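Local coordinates for G-protein alpha subunit Galpha7 (Naegleria fowleri, PDB 6NE6) that probably binds and hydrolyses GTP as the alpha subunit of a heterotrimeric G protein, switching signalling on and off, at residues T73-N76 with R77-E81; K308-L311 with K312-E316. All coordinates share one frame; numbering follows the deposited sequence.

Contact 1. Residues T73-N76 with R77-E81; sequences TEEN and RQRAE. With EDO (1,2-ethanediol), chain E.
Arg79 reaches back along the first turns of helix 74-89 and is held by two residues at once. Both of its terminal nitrogens close on a single oxygen of Glu75, with NH1 of Arg79 2.7 Å from OE2 of Glu75, while NH1 also donates to OD1 of Asn76 at 2.9 Å. Both acceptor oxygens lie in the guanidinium plane, but the Glu75 carboxylate stands 78° from that plane and presents the anti side of OE2. With CG of Arg79 anti to the backbone N (chi1 -173°) and the chain bent at chi3, the guanidinium folds back to the N-terminal turn.

Asn76 and Ala80 form the closely packed part, buried against Leu109 of helix 100-109 and against Ile71. ND2 of Asn76 bonds Glu112, and NE of Arg79 completes a salt bridge to Asp105. Thr73 is the N-cap: its OG1 accepts from the backbone N of Asn76 at 3.1 Å.

The other side faces solvent. Glu74, bent at chi2 (68°), lies alongside Arg77, which grips it side-on: NE of Arg77 gives a nearly straight bond to OE1 of Glu74 at 3.0 Å, and NH2 of Arg77 meets OE2 of Glu74 on its syn side, tilted out of the carboxylate plane, at an unusually short 2.5 Å that should not be leaned on. A 1,2-ethanediol, probably from the crystallisation liquor, donates through O1 to the same OE1. NH1 of Arg77 reaches OE2 of Glu81 from above the carboxylate plane with a bent N-H, again unusually short at 2.5 Å, completing a three-residue salt-bridge network.

Glu74 and Glu75 lie at the helix N-terminus, where negative charge is favourable, and the arginines offset it; this would be expected to favour charged carboxylates. Arg77 probably lessens repulsion between Glu74 and Glu81, whose OE2 atoms are 5.6 Å apart.

Contact 2. Residues K308-L311 with K312-E316; sequences KANL and KERLE
Asn310 lays its amide nitrogen over one face of the Arg314 guanidinium, offset toward the rim, with ND2 of Asn310 3.4 Å from NH2 of Arg314. Both residues belong to helix 308-326, the C-terminal helix of the Ras-like P-loop GTPase domain, one helical turn apart. Two donors meet here, so this is packing rather than a hydrogen bond, and the amide plane stands 82° from the guanidinium.

Each group is fixed by other partners. OD1 of Asn310 accepts from the backbone N of Thr304, and NE of Arg314 donates to the carbonyl of Phe302, so both side chains tie the helix to the end of strand 297-302 and the loop after it. In Arg314, CG lies anti to the carbonyl carbon (chi1 -62°) and the chain bends at chi2 (-76°); CG comes to 3.3 Å from the Asn310 carbonyl O. NH1 of Arg314 is shared between OE2 of Glu313, a salt bridge of 2.9 Å, and Gln317.

Another face of the helix is apolar and buried. Leu311 and Leu315 slant past each other, CG of Leu311 lying 3.6 Å from CD1 of Leu315, and they pack on Gln28 and Met29 of helix 22-32. The leucines thus join the C-terminal helix to the helix that starts in the probable P-loop. The backbone bond from Leu315 N to Leu311 O is 2.8 Å, and CG of Leu315 sits 3.2 Å from that same carbonyl oxygen of Leu311.

How the contacts relate
Contacts 1 and 2 lie far apart, contact 1 out on the helical lobe and contact 2 nearer the centre: their own centres are 45 Å apart, their nearest atoms about 34 Å, and they fall on opposite sides of the chain's centre, about 32 Å and 16 Å from it. Residues 73-81 start a helix of the all-helical lobe inserted into G-protein alpha subunits, while 308-316 start the last helix of the Ras-like domain. In this family the nucleotide sits between the two lobes, though none is present in this model. Of the two, only contact 2 borders the helix that starts in the presumed P-loop.

Contact 1. Residues T73-N76 with R77-E81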
ATOM      1  N   THR A  73     -16.168  -9.862  28.234  1.00 17.90           N
ATOM      2  CA  THR A  73     -15.881 -10.803  29.312  1.00 18.81           C
ATOM      3  C   THR A  73     -14.548 -10.459  29.951  1.00 20.23           C
ATOM      4  O   THR A  73     -13.675  -9.848  29.327  1.00 20.26           O
ATOM      5  CB  THR A  73     -15.821 -12.264  28.829  1.00 18.93           C
ATOM      6  OG1 THR A  73     -14.757 -12.403  27.889  1.00 18.30           O
ATOM      7  CG2 THR A  73     -17.127 -12.688  28.167  1.00 21.07           C
ATOM      8  N   GLU A  74     -14.397 -10.871  31.214  1.00 22.21           N
ATOM      9  CA  GLU A  74     -13.118 -10.692  31.891  1.00 22.03           C
ATOM     10  C   GLU A  74     -12.024 -11.486  31.195  1.00 21.22           C
ATOM     11  O   GLU A  74     -10.875 -11.039  31.118  1.00 22.19           O
ATOM     12  CB  GLU A  74     -13.220 -11.108  33.360  1.00 26.01           C
ATOM     13  CG  GLU A  74     -11.906 -10.949  34.116  1.00 26.97           C
ATOM     14  CD  GLU A  74     -11.481  -9.490  34.289  1.00 42.12           C
ATOM     15  OE1 GLU A  74     -12.309  -8.581  34.051  1.00 44.83           O
ATOM     16  OE2 GLU A  74     -10.314  -9.253  34.671  1.00 48.06           O
ATOM     17  N   GLU A  75     -12.362 -12.670  30.677  1.00 22.77           N
ATOM     18  CA  GLU A  75     -11.376 -13.457  29.943  1.00 21.68           C
ATOM     19  C   GLU A  75     -10.821 -12.690  28.743  1.00 19.19           C
ATOM     20  O   GLU A  75      -9.603 -12.644  28.534  1.00 19.71           O
ATOM     21  CB  GLU A  75     -11.995 -14.781  29.500  1.00 25.47           C
ATOM     22  CG  GLU A  75     -11.066 -15.629  28.675  1.00 28.76           C
ATOM     23  CD  GLU A  75     -11.767 -16.829  28.050  1.00 30.01           C
ATOM     24  OE1 GLU A  75     -12.682 -17.398  28.683  1.00 26.44           O
ATOM     25  OE2 GLU A  75     -11.401 -17.197  26.912  1.00 26.47           O
ATOM     26  N   ASN A  76     -11.698 -12.092  27.927  1.00 18.23           N
ATOM     27  CA  ASN A  76     -11.204 -11.325  26.781  1.00 17.18           C
ATOM     28  C   ASN A  76     -10.538 -10.020  27.206  1.00 17.04           C
ATOM     29  O   ASN A  76      -9.647  -9.522  26.502  1.00 18.27           O
ATOM     30  CB  ASN A  76     -12.338 -11.043  25.793  1.00 18.23           C
ATOM     31  CG  ASN A  76     -12.568 -12.187  24.842  1.00 17.76           C
ATOM     32  OD1 ASN A  76     -11.860 -13.193  24.888  1.00 20.24           O
ATOM     33  ND2 ASN A  76     -13.567 -12.051  23.980  1.00 16.10           N
ATOM     34  N   ARG A  77     -10.948  -9.451  28.343  1.00 18.47           N
ATOM     35  CA  ARG A  77     -10.272  -8.257  28.825  1.00 22.62           C
ATOM     36  C   ARG A  77      -8.833  -8.574  29.217  1.00 18.36           C
ATOM     37  O   ARG A  77      -7.915  -7.808  28.908  1.00 18.96           O
ATOM     38  CB  ARG A  77     -11.018  -7.653  30.013  1.00 21.72           C
ATOM     39  CG  ARG A  77     -10.623  -6.197  30.268  1.00 35.74           C
ATOM     40  CD  ARG A  77     -11.066  -5.704  31.634  1.00 42.78           C
ATOM     41  NE  ARG A  77     -10.514  -6.533  32.700  1.00 48.37           N
ATOM     42  CZ  ARG A  77      -9.268  -6.438  33.153  1.00 55.92           C
ATOM     43  NH1 ARG A  77      -8.437  -5.545  32.633  1.00 55.27           N
ATOM     44  NH2 ARG A  77      -8.852  -7.239  34.127  1.00 56.57           N
ATOM     45  N   GLN A  78      -8.623  -9.701  29.891  1.00 19.95           N
ATOM     46  CA  GLN A  78      -7.270 -10.069  30.294  1.00 23.14           C
ATOM     47  C   GLN A  78      -6.441 -10.458  29.084  1.00 21.74           C
ATOM     48  O   GLN A  78      -5.241 -10.171  29.018  1.00 21.66           O
ATOM     49  CB  GLN A  78      -7.325 -11.204  31.316  1.00 27.23           C
ATOM     50  CG  GLN A  78      -7.902 -10.769  32.655  1.00 38.44           C
ATOM     51  CD  GLN A  78      -8.230 -11.935  33.573  1.00 55.03           C
ATOM     52  OE1 GLN A  78      -8.294 -13.088  33.141  1.00 61.74           O
ATOM     53  NE2 GLN A  78      -8.450 -11.635  34.848  1.00 54.15           N
ATOM     54  N   ARG A  79      -7.081 -11.093  28.107  1.00 18.64           N
ATOM     55  CA  ARG A  79      -6.425 -11.418  26.850  1.00 20.84           C
ATOM     56  C   ARG A  79      -5.987 -10.150  26.124  1.00 21.37           C
ATOM     57  O   ARG A  79      -4.865 -10.067  25.604  1.00 17.92           O
ATOM     58  CB  ARG A  79      -7.403 -12.254  26.021  1.00 23.02           C
ATOM     59  CG  ARG A  79      -6.899 -12.848  24.748  1.00 27.64           C
ATOM     60  CD  ARG A  79      -7.946 -13.838  24.218  1.00 20.15           C
ATOM     61  NE  ARG A  79      -7.820 -15.151  24.851  1.00 19.14           N
ATOM     62  CZ  ARG A  79      -8.814 -15.830  25.416  1.00 19.99           C
ATOM     63  NH1 ARG A  79     -10.058 -15.350  25.427  1.00 19.39           N
ATOM     64  NH2 ARG A  79      -8.560 -17.018  25.972  1.00 25.00           N
ATOM     65  N   ALA A  80      -6.842  -9.131  26.121  1.00 16.47           N
ATOM     66  CA  ALA A  80      -6.480  -7.864  25.504  1.00 18.37           C
ATOM     67  C   ALA A  80      -5.314  -7.210  26.234  1.00 21.18           C
ATOM     68  O   ALA A  80      -4.410  -6.654  25.595  1.00 21.17           O
ATOM     69  CB  ALA A  80      -7.695  -6.934  25.476  1.00 21.31           C
ATOM     70  N   GLU A  81      -5.319  -7.259  27.572  1.00 17.37           N
ATOM     71  CA  GLU A  81      -4.197  -6.712  28.334  1.00 18.20           C
ATOM     72  C   GLU A  81      -2.900  -7.446  28.011  1.00 23.85           C
ATOM     73  O   GLU A  81      -1.838  -6.824  27.897  1.00 24.21           O
ATOM     74  CB  GLU A  81      -4.492  -6.774  29.834  1.00 21.57           C
ATOM     75  CG  GLU A  81      -5.562  -5.810  30.295  1.00 31.29           C
ATOM     76  CD  GLU A  81      -5.469  -5.516  31.781  1.00 53.65           C
ATOM     77  OE1 GLU A  81      -4.814  -4.519  32.152  1.00 62.09           O
ATOM     78  OE2 GLU A  81      -6.038  -6.293  32.578  1.00 60.53           O
TER
HETATM   79  C1  EDO E 404     -14.923  -7.052  31.726  1.00 51.89           C
HETATM   80  O1  EDO E 404     -14.557  -7.559  33.016  1.00 50.96           O
HETATM   81  C2  EDO E 404     -16.234  -7.694  31.290  1.00 52.03           C
HETATM   82  O2  EDO E 404     -17.268  -7.357  32.220  1.00 50.12           O

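Contact 2. Residues K308-L311 with K312-E316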
ATOM      1  N   LYS A 308      -3.986  -8.768  -9.570  1.00 18.82           N
ATOM      2  CA  LYS A 308      -2.833  -8.905 -10.456  1.00 22.05           C
ATOM      3  C   LYS A 308      -3.237  -8.758 -11.919  1.00 15.86           C
ATOM      4  O   LYS A 308      -2.521  -8.124 -12.702  1.00 20.88           O
ATOM      5  CB  LYS A 308      -2.129 -10.240 -10.210  1.00 23.50           C
ATOM      6  CG  LYS A 308      -0.953 -10.490 -11.148  1.00 24.35           C
ATOM      7  CD  LYS A 308      -0.530 -11.947 -11.110  1.00 32.95           C
ATOM      8  CE  LYS A 308       0.334 -12.235  -9.905  1.00 41.96           C
ATOM      9  NZ  LYS A 308      -0.457 -12.514  -8.675  1.00 41.71           N
ATOM     10  N   ALA A 309      -4.400  -9.305 -12.303  1.00 18.39           N
ATOM     11  CA  ALA A 309      -4.846  -9.187 -13.690  1.00 19.47           C
ATOM     12  C   ALA A 309      -5.142  -7.738 -14.063  1.00 19.79           C
ATOM     13  O   ALA A 309      -4.827  -7.308 -15.178  1.00 22.30           O
ATOM     14  CB  ALA A 309      -6.077 -10.062 -13.933  1.00 27.13           C
ATOM     15  N   ASN A 310      -5.757  -6.976 -13.153  1.00 19.01           N
ATOM     16  CA  ASN A 310      -6.027  -5.565 -13.425  1.00 21.82           C
ATOM     17  C   ASN A 310      -4.734  -4.771 -13.506  1.00 18.79           C
ATOM     18  O   ASN A 310      -4.584  -3.906 -14.376  1.00 19.42           O
ATOM     19  CB  ASN A 310      -6.945  -4.978 -12.346  1.00 22.31           C
ATOM     20  CG  ASN A 310      -7.257  -3.489 -12.565  1.00 21.92           C
ATOM     21  OD1 ASN A 310      -6.869  -2.625 -11.764  1.00 24.34           O
ATOM     22  ND2 ASN A 310      -7.972  -3.187 -13.640  1.00 27.40           N
ATOM     23  N   LEU A 311      -3.796  -5.048 -12.599  1.00 17.22           N
ATOM     24  CA  LEU A 311      -2.533  -4.320 -12.607  1.00 18.04           C
ATOM     25  C   LEU A 311      -1.774  -4.586 -13.897  1.00 20.05           C
ATOM     26  O   LEU A 311      -1.222  -3.662 -14.502  1.00 17.84           O
ATOM     27  CB  LEU A 311      -1.698  -4.705 -11.394  1.00 20.45           C
ATOM     28  CG  LEU A 311      -0.344  -4.004 -11.276  1.00 24.70           C
ATOM     29  CD1 LEU A 311      -0.490  -2.482 -11.204  1.00 23.80           C
ATOM     30  CD2 LEU A 311       0.398  -4.528 -10.075  1.00 24.31           C
ATOM     31  N   LYS A 312      -1.742  -5.849 -14.330  1.00 19.14           N
ATOM     32  CA  LYS A 312      -1.101  -6.193 -15.597  1.00 20.90           C
ATOM     33  C   LYS A 312      -1.684  -5.389 -16.748  1.00 23.14           C
ATOM     34  O   LYS A 312      -0.947  -4.867 -17.594  1.00 26.41           O
ATOM     35  CB  LYS A 312      -1.258  -7.692 -15.856  1.00 25.73           C
ATOM     36  CG  LYS A 312       0.035  -8.461 -16.004  1.00 40.02           C
ATOM     37  CD  LYS A 312      -0.210  -9.962 -15.878  1.00 44.25           C
ATOM     38  CE  LYS A 312      -1.227 -10.448 -16.900  1.00 45.94           C
ATOM     39  NZ  LYS A 312      -1.473 -11.920 -16.803  1.00 51.59           N
ATOM     40  N   GLU A 313      -3.011  -5.285 -16.800  1.00 19.03           N
ATOM     41  CA  GLU A 313      -3.674  -4.573 -17.882  1.00 18.05           C
ATOM     42  C   GLU A 313      -3.305  -3.095 -17.870  1.00 20.10           C
ATOM     43  O   GLU A 313      -2.992  -2.509 -18.918  1.00 18.22           O
ATOM     44  CB  GLU A 313      -5.186  -4.770 -17.760  1.00 22.28           C
ATOM     45  CG  GLU A 313      -6.024  -4.026 -18.778  1.00 35.42           C
ATOM     46  CD  GLU A 313      -7.494  -4.356 -18.633  1.00 43.76           C
ATOM     47  OE1 GLU A 313      -7.813  -5.550 -18.455  1.00 48.31           O
ATOM     48  OE2 GLU A 313      -8.326  -3.426 -18.672  1.00 50.67           O
ATOM     49  N   ARG A 314      -3.336  -2.473 -16.688  1.00 18.57           N
ATOM     50  CA  ARG A 314      -3.001  -1.057 -16.598  1.00 20.20           C
ATOM     51  C   ARG A 314      -1.531  -0.817 -16.912  1.00 15.30           C
ATOM     52  O   ARG A 314      -1.184   0.179 -17.559  1.00 17.41           O
ATOM     53  CB  ARG A 314      -3.342  -0.523 -15.206  1.00 22.96           C
ATOM     54  CG  ARG A 314      -4.821  -0.605 -14.847  1.00 21.48           C
ATOM     55  CD  ARG A 314      -5.668   0.468 -15.546  1.00 25.49           C
ATOM     56  NE  ARG A 314      -7.085   0.209 -15.293  1.00 29.47           N
ATOM     57  CZ  ARG A 314      -7.840  -0.574 -16.057  1.00 36.71           C
ATOM     58  NH1 ARG A 314      -7.316  -1.138 -17.134  1.00 27.54           N
ATOM     59  NH2 ARG A 314      -9.113  -0.788 -15.757  1.00 38.34           N
ATOM     60  N   LEU A 315      -0.648  -1.723 -16.477  1.00 17.83           N
ATOM     61  CA  LEU A 315       0.772  -1.510 -16.740  1.00 19.02           C
ATOM     62  C   LEU A 315       1.085  -1.677 -18.219  1.00 20.10           C
ATOM     63  O   LEU A 315       1.959  -0.979 -18.748  1.00 18.85           O
ATOM     64  CB  LEU A 315       1.619  -2.460 -15.893  1.00 19.78           C
ATOM     65  CG  LEU A 315       1.564  -2.115 -14.397  1.00 28.06           C
ATOM     66  CD1 LEU A 315       2.309  -3.149 -13.565  1.00 32.70           C
ATOM     67  CD2 LEU A 315       2.096  -0.717 -14.118  1.00 26.59           C
ATOM     68  N   GLU A 316       0.367  -2.575 -18.903  1.00 17.63           N
ATOM     69  CA  GLU A 316       0.516  -2.709 -20.346  1.00 18.51           C
ATOM     70  C   GLU A 316       0.057  -1.445 -21.065  1.00 19.40           C
ATOM     71  O   GLU A 316       0.660  -1.041 -22.066  1.00 19.25           O
ATOM     72  CB  GLU A 316      -0.266  -3.927 -20.845  1.00 24.59           C
TER